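Local structure of binary enterotoxin of Clostridium perfringens component a (Clostridium perfringens, 5H04) at residues Lys353-Leu358 with Gly407-Leu412; Thr295-Gly300 with Thr337-Thr342. The protein serves as the ADP-ribosylating enzyme component of a binary enterotoxin, binding NAD(+) or NADH and probably transferring ADP-ribose from NAD(+) to a target protein. All coordinates share one frame; numbering follows the deposited sequence.

Contact 1: Lys353-Leu358 with Gly407-Leu412. With NAI (1,4-dihydronicotinamide adenine dinucleotide), chain B.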
# COMPACT_ATOMS: atom_id res chain seq x y z
N LYS A 353 8.81 18.46 -0.75
CA LYS A 353 10.03 17.97 -0.14
C LYS A 353 9.81 17.15 1.13
O LYS A 353 10.78 16.59 1.64
CB LYS A 353 10.99 19.13 0.14
CG LYS A 353 11.39 19.87 -1.13
CD LYS A 353 12.75 20.54 -1.04
CE LYS A 353 13.16 21.13 -2.39
NZ LYS A 353 14.53 21.69 -2.38
N ARG A 354 8.58 17.06 1.64
CA ARG A 354 8.36 16.19 2.79
C ARG A 354 8.78 14.77 2.45
O ARG A 354 8.53 14.29 1.34
CB ARG A 354 6.89 16.22 3.23
CG ARG A 354 6.44 17.60 3.68
CD ARG A 354 5.10 17.57 4.37
NE ARG A 354 4.69 18.93 4.75
CZ ARG A 354 3.49 19.26 5.22
NH1 ARG A 354 2.55 18.33 5.36
NH2 ARG A 354 3.23 20.52 5.53
N LYS A 355 9.46 14.11 3.39
CA LYS A 355 10.11 12.83 3.11
C LYS A 355 9.31 11.63 3.61
O LYS A 355 9.76 10.50 3.42
CB LYS A 355 11.50 12.79 3.73
CG LYS A 355 12.45 13.88 3.26
CD LYS A 355 13.74 13.81 4.04
CE LYS A 355 14.68 14.94 3.66
NZ LYS A 355 15.86 14.97 4.56
N LEU A 356 8.15 11.85 4.21
CA LEU A 356 7.37 10.79 4.85
C LEU A 356 6.01 10.73 4.18
O LEU A 356 5.27 11.72 4.22
CB LEU A 356 7.26 11.04 6.35
CG LEU A 356 8.62 11.05 7.05
CD1 LEU A 356 8.50 11.70 8.40
CD2 LEU A 356 9.20 9.63 7.17
N ILE A 357 5.70 9.60 3.55
CA ILE A 357 4.49 9.43 2.76
C ILE A 357 3.63 8.40 3.48
O ILE A 357 3.93 7.21 3.47
CB ILE A 357 4.81 8.98 1.33
CG1 ILE A 357 5.80 9.95 0.65
CG2 ILE A 357 3.53 8.84 0.52
CD1 ILE A 357 6.32 9.46 -0.72
N LEU A 358 2.55 8.87 4.10
CA LEU A 358 1.58 7.97 4.72
C LEU A 358 0.75 7.29 3.64
O LEU A 358 0.24 7.96 2.74
CB LEU A 358 0.67 8.73 5.66
CG LEU A 358 -0.30 7.91 6.52
CD1 LEU A 358 0.45 7.15 7.59
CD2 LEU A 358 -1.37 8.81 7.16
N GLY A 407 13.43 16.86 -3.87
CA GLY A 407 14.50 16.98 -2.90
C GLY A 407 15.69 16.05 -3.07
O GLY A 407 16.56 16.03 -2.19
N LYS A 408 15.74 15.27 -4.15
CA LYS A 408 16.85 14.35 -4.43
C LYS A 408 17.22 13.54 -3.19
O LYS A 408 18.32 13.64 -2.65
CB LYS A 408 18.07 15.11 -4.97
CG LYS A 408 17.90 15.63 -6.38
CD LYS A 408 19.18 16.29 -6.89
CE LYS A 408 18.97 16.88 -8.28
NZ LYS A 408 18.68 15.81 -9.28
N THR A 409 16.26 12.74 -2.73
CA THR A 409 16.42 12.10 -1.44
C THR A 409 15.54 10.86 -1.36
O THR A 409 14.48 10.80 -1.98
CB THR A 409 16.07 13.05 -0.30
OG1 THR A 409 16.17 12.36 0.95
CG2 THR A 409 14.64 13.57 -0.47
N ASN A 410 16.01 9.87 -0.60
CA ASN A 410 15.14 8.78 -0.20
C ASN A 410 13.96 9.33 0.58
O ASN A 410 14.08 10.27 1.37
CB ASN A 410 15.89 7.77 0.68
CG ASN A 410 16.74 6.82 -0.13
OD1 ASN A 410 16.40 6.44 -1.25
ND2 ASN A 410 17.87 6.40 0.45
N LYS A 411 12.80 8.73 0.36
CA LYS A 411 11.60 9.01 1.12
C LYS A 411 11.05 7.69 1.64
O LYS A 411 11.36 6.63 1.12
CB LYS A 411 10.57 9.75 0.26
CG LYS A 411 11.05 11.11 -0.22
CD LYS A 411 9.96 11.87 -0.97
CE LYS A 411 10.40 13.30 -1.28
NZ LYS A 411 9.46 13.98 -2.23
N LEU A 412 10.22 7.76 2.68
CA LEU A 412 9.69 6.56 3.32
C LEU A 412 8.18 6.46 3.12
O LEU A 412 7.44 7.36 3.53
CB LEU A 412 10.04 6.52 4.81
CG LEU A 412 11.52 6.67 5.18
CD1 LEU A 412 11.72 6.57 6.68
CD2 LEU A 412 12.37 5.64 4.44
PA NAI B . -1.20 20.15 9.07
O1A NAI B . -1.89 21.04 10.14
O2A NAI B . -1.58 18.67 9.23
O5B NAI B . 0.42 20.24 9.20
C5B NAI B . 1.12 21.47 9.18
C4B NAI B . 2.43 21.24 9.99
O4B NAI B . 2.06 20.68 11.40
C3B NAI B . 3.17 20.36 9.44
O3B NAI B . 4.58 20.68 9.58
C2B NAI B . 2.91 18.95 10.26
O2B NAI B . 4.07 18.08 10.08
C1B NAI B . 2.69 19.27 11.47
N9A NAI B . 1.70 18.39 12.09
C8A NAI B . 0.44 18.12 11.67
N7A NAI B . -0.09 17.23 12.57
C5A NAI B . 0.86 16.96 13.53
C6A NAI B . 0.83 16.15 14.64
N6A NAI B . -0.15 15.29 15.20
N1A NAI B . 1.92 16.06 15.43
C2A NAI B . 3.04 16.77 15.13
N3A NAI B . 3.08 17.60 14.03
C4A NAI B . 1.98 17.69 13.24
O3 NAI B . -1.57 20.67 7.61
PN NAI B . -0.78 20.35 6.24
O1N NAI B . -0.41 18.93 6.11
O2N NAI B . 0.51 21.19 6.10
O5D NAI B . -1.84 20.69 5.09
C5D NAI B . -2.17 22.00 4.82
C4D NAI B . -3.28 22.04 3.89
O4D NAI B . -3.05 21.24 2.85
C3D NAI B . -4.69 21.53 4.60
O3D NAI B . -5.81 22.36 4.04
C2D NAI B . -4.80 20.34 4.27
O2D NAI B . -6.20 19.85 4.30
C1D NAI B . -4.21 20.31 2.77
N1N NAI B . -3.82 19.11 2.39
C2N NAI B . -2.75 18.40 3.04
C3N NAI B . -2.30 17.04 2.52
C7N NAI B . -1.01 16.43 2.92
O7N NAI B . -0.64 15.41 2.31
N7N NAI B . -0.22 16.99 3.95
C4N NAI B . -3.20 16.24 1.58
C5N NAI B . -4.03 17.16 0.69
C6N NAI B . -4.48 18.50 1.26
O HOH W 1 6.72 14.59 -0.63
O HOH W 2 17.48 13.06 3.27
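Leu-356 and Leu-412 form a parallel beta bridge where strands 356-362 and 409-418 begin, inside the mixed five-stranded sheet of an ADP-ribosyltransferase fold. Two nearly straight backbone bonds make the register: Leu-412 N donates to Lys-355 O (2.9 Å), and Ile-357 N donates to Leu-412 O (2.8 Å). The two leucine side chains lie side by side and point the same way, Leu-356 CD2 meeting Leu-412 CB at 4.0 Å; Phe-324 of helix 318-328 touches both. The extended chain of Lys-411 runs past the backbone of Lys-355 and reaches Arg-354, bringing its CE to 3.4 Å from Arg-354 O. Its ammonium makes a salt bridge with Asp-401, bonds to Ala-352 O and donates to a water that also lies within bonding distance of Arg-354 O. Toward Thr-409, a second water accepts from Lys-355 NZ and donates to Thr-409 OG1; Lys-355 is further held by the carbonyl and the ring of Tyr-313, the latter a cation-pi contact. Arg-354, in the loop just before the strand, turns away from 407-412 and toward the dinucleotide. This chain is extended from CG to NE, and the guanidinium meets the nicotinamide-side phosphate edge-on, with PN in its plane: NH1 donates to O1N of NADH at 3.1 Å and NH2 to O2N of the same phosphate at 2.9 Å.

Contact 2: Thr295-Gly300 with Thr337-Thr342. With NAI (1,4-dihydronicotinamide adenine dinucleotide), chain B.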
# COMPACT_ATOMS: atom_id res chain seq x y z
N THR A 295 -5.89 6.07 1.69
CA THR A 295 -5.66 7.50 1.49
C THR A 295 -4.20 7.80 1.80
O THR A 295 -3.47 6.94 2.31
CB THR A 295 -6.59 8.39 2.34
OG1 THR A 295 -6.28 8.24 3.73
CG2 THR A 295 -8.05 8.03 2.10
N TYR A 296 -3.76 9.02 1.48
CA TYR A 296 -2.35 9.38 1.52
C TYR A 296 -2.12 10.69 2.26
O TYR A 296 -3.01 11.55 2.31
CB TYR A 296 -1.75 9.49 0.12
CG TYR A 296 -1.85 8.22 -0.67
CD1 TYR A 296 -2.99 7.93 -1.41
CD2 TYR A 296 -0.80 7.31 -0.69
CE1 TYR A 296 -3.09 6.75 -2.14
CE2 TYR A 296 -0.89 6.12 -1.42
CZ TYR A 296 -2.03 5.86 -2.14
OH TYR A 296 -2.12 4.69 -2.86
N ARG A 297 -0.92 10.84 2.82
CA ARG A 297 -0.58 12.11 3.44
C ARG A 297 0.92 12.35 3.32
O ARG A 297 1.72 11.47 3.63
CB ARG A 297 -1.00 12.15 4.93
CG ARG A 297 -0.56 13.42 5.64
CD ARG A 297 -1.06 13.52 7.10
NE ARG A 297 -0.32 14.57 7.80
CZ ARG A 297 -0.54 15.87 7.61
NH1 ARG A 297 -1.47 16.27 6.77
NH2 ARG A 297 0.19 16.77 8.26
N ARG A 298 1.29 13.55 2.84
CA ARG A 298 2.68 13.98 2.90
C ARG A 298 2.93 14.54 4.29
O ARG A 298 2.36 15.57 4.66
CB ARG A 298 2.97 15.01 1.80
CG ARG A 298 2.78 14.43 0.41
CD ARG A 298 3.59 13.15 0.23
NE ARG A 298 3.21 12.43 -0.98
CZ ARG A 298 4.04 12.12 -1.96
NH1 ARG A 298 5.32 12.46 -1.90
NH2 ARG A 298 3.59 11.45 -3.02
N MET A 299 3.73 13.83 5.08
CA MET A 299 3.86 14.11 6.50
C MET A 299 5.12 14.93 6.75
O MET A 299 6.16 14.70 6.13
CB MET A 299 3.91 12.82 7.33
CG MET A 299 2.65 11.95 7.20
SD MET A 299 2.81 10.37 8.06
CE MET A 299 2.30 10.81 9.71
N GLY A 300 5.03 15.87 7.68
CA GLY A 300 6.19 16.60 8.13
C GLY A 300 6.92 15.82 9.20
O GLY A 300 6.37 14.91 9.82
N THR A 337 -4.46 15.44 16.30
CA THR A 337 -4.90 16.42 15.32
C THR A 337 -5.98 15.85 14.42
O THR A 337 -6.19 14.63 14.35
CB THR A 337 -3.70 16.86 14.46
OG1 THR A 337 -2.99 15.70 14.01
CG2 THR A 337 -2.75 17.73 15.27
N PHE A 338 -6.68 16.74 13.72
CA PHE A 338 -7.36 16.28 12.52
C PHE A 338 -6.29 15.81 11.54
O PHE A 338 -5.16 16.30 11.55
CB PHE A 338 -8.21 17.40 11.87
CG PHE A 338 -9.35 17.88 12.71
CD1 PHE A 338 -10.48 17.08 12.89
CD2 PHE A 338 -9.33 19.15 13.28
CE1 PHE A 338 -11.55 17.53 13.66
CE2 PHE A 338 -10.40 19.62 14.05
CZ PHE A 338 -11.51 18.80 14.25
N ILE A 339 -6.63 14.83 10.70
CA ILE A 339 -5.69 14.29 9.73
C ILE A 339 -6.15 14.69 8.33
O ILE A 339 -7.14 14.15 7.82
CB ILE A 339 -5.55 12.77 9.81
CG1 ILE A 339 -5.43 12.32 11.28
CG2 ILE A 339 -4.33 12.34 8.98
CD1 ILE A 339 -5.30 10.80 11.46
N SER A 340 -5.40 15.60 7.70
CA SER A 340 -5.62 15.92 6.29
C SER A 340 -4.93 14.88 5.41
O SER A 340 -3.70 14.75 5.44
CB SER A 340 -5.10 17.32 5.97
OG SER A 340 -5.96 18.32 6.51
N THR A 341 -5.72 14.14 4.64
CA THR A 341 -5.22 13.14 3.70
C THR A 341 -5.80 13.43 2.32
O THR A 341 -6.66 14.30 2.14
CB THR A 341 -5.59 11.70 4.11
OG1 THR A 341 -6.99 11.47 3.88
CG2 THR A 341 -5.27 11.46 5.58
N THR A 342 -5.30 12.71 1.32
CA THR A 342 -5.80 12.82 -0.04
C THR A 342 -5.93 11.41 -0.60
O THR A 342 -5.12 10.53 -0.28
CB THR A 342 -4.88 13.68 -0.93
OG1 THR A 342 -5.30 13.58 -2.30
CG2 THR A 342 -3.46 13.19 -0.85
PA NAI B . -1.20 20.15 9.07
O1A NAI B . -1.89 21.04 10.14
O2A NAI B . -1.58 18.67 9.23
O5B NAI B . 0.42 20.24 9.20
C5B NAI B . 1.12 21.47 9.18
C4B NAI B . 2.43 21.24 9.99
O4B NAI B . 2.06 20.68 11.40
C3B NAI B . 3.17 20.36 9.44
O3B NAI B . 4.58 20.68 9.58
C2B NAI B . 2.91 18.95 10.26
O2B NAI B . 4.07 18.08 10.08
C1B NAI B . 2.69 19.27 11.47
N9A NAI B . 1.70 18.39 12.09
C8A NAI B . 0.44 18.12 11.67
N7A NAI B . -0.09 17.23 12.57
C5A NAI B . 0.86 16.96 13.53
C6A NAI B . 0.83 16.15 14.64
N6A NAI B . -0.15 15.29 15.20
N1A NAI B . 1.92 16.06 15.43
C2A NAI B . 3.04 16.77 15.13
N3A NAI B . 3.08 17.60 14.03
C4A NAI B . 1.98 17.69 13.24
O3 NAI B . -1.57 20.67 7.61
PN NAI B . -0.78 20.35 6.24
O1N NAI B . -0.41 18.93 6.11
O2N NAI B . 0.51 21.19 6.10
O5D NAI B . -1.84 20.69 5.09
C5D NAI B . -2.17 22.00 4.82
C4D NAI B . -3.28 22.04 3.89
O4D NAI B . -3.05 21.24 2.85
C3D NAI B . -4.69 21.53 4.60
O3D NAI B . -5.81 22.36 4.04
C2D NAI B . -4.80 20.34 4.27
O2D NAI B . -6.20 19.85 4.30
C1D NAI B . -4.21 20.31 2.77
N1N NAI B . -3.82 19.11 2.39
C2N NAI B . -2.75 18.40 3.04
C3N NAI B . -2.30 17.04 2.52
C7N NAI B . -1.01 16.43 2.92
O7N NAI B . -0.64 15.41 2.31
N7N NAI B . -0.22 16.99 3.95
C4N NAI B . -3.20 16.24 1.58
C5N NAI B . -4.03 17.16 0.69
C6N NAI B . -4.48 18.50 1.26
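Thr-295 points at Thr-341, and its OG1 makes a weak hydrogen bond of 3.3 Å to Thr-341 OG1, which has a further partner in Val-383 O. Next, Tyr-296 forms a hydrogen-bonded antiparallel pair with Thr-342: Tyr-296 N donates to Thr-342 O (2.7 Å), and Thr-342 N to Tyr-296 O (2.8 Å). It is a single bridge between strands that diverge at 116°. Thr-342 O also lies at the edge of the Tyr-296 ring, in its plane. Arg-297 and Ser-340 to Thr-342 are consistent with the arginine and the Ser-Thr-Ser/Thr motif of the R-S-E class of ADP-ribosyltransferases. The Arg-297 chain leaves the backbone with CG opposite N (chi1 176°) and stays extended to NE, which carries it along Ser-340 O; NH1 then donates to a lone pair of that carbonyl (3.0 Å), in both the carbonyl and guanidinium planes. NH1 also bonds O1N of NADH at 2.9 Å, while NE forms a salt bridge with Glu-303. One residue on, the backbone of Arg-298 reads the nicotinamide carboxamide, its N donating to O7N (2.7 Å) and its O accepting from N7N (3.0 Å). Gly-300 CA then lies 3.2 Å from O2B of the adenosine ribose.

In the fold
From the N-terminal side, contact 2 comes first: strand 293-299 leads through helix 318-328 and the edge strand 332-334 before residues 337-342 return to it. Only after that loop has closed does contact 1 open at residue 353, and its own loop, rich in strand and without helix, ends at residues 407-412. The two are therefore in series, neither nested nor crossed. Strand 356-362 of contact 1 lies between 409-418 and strand 293-299 of contact 2, so both contacts reach one sheet, and Leu-356 O to Met-299 N (2.7 Å) is a probable hydrogen bond between them. Strand 339-342 belongs to the three-stranded sheet with 382-385, and its bridge to 293-299 joins that sheet to the five-stranded one; both contacts touch NADH.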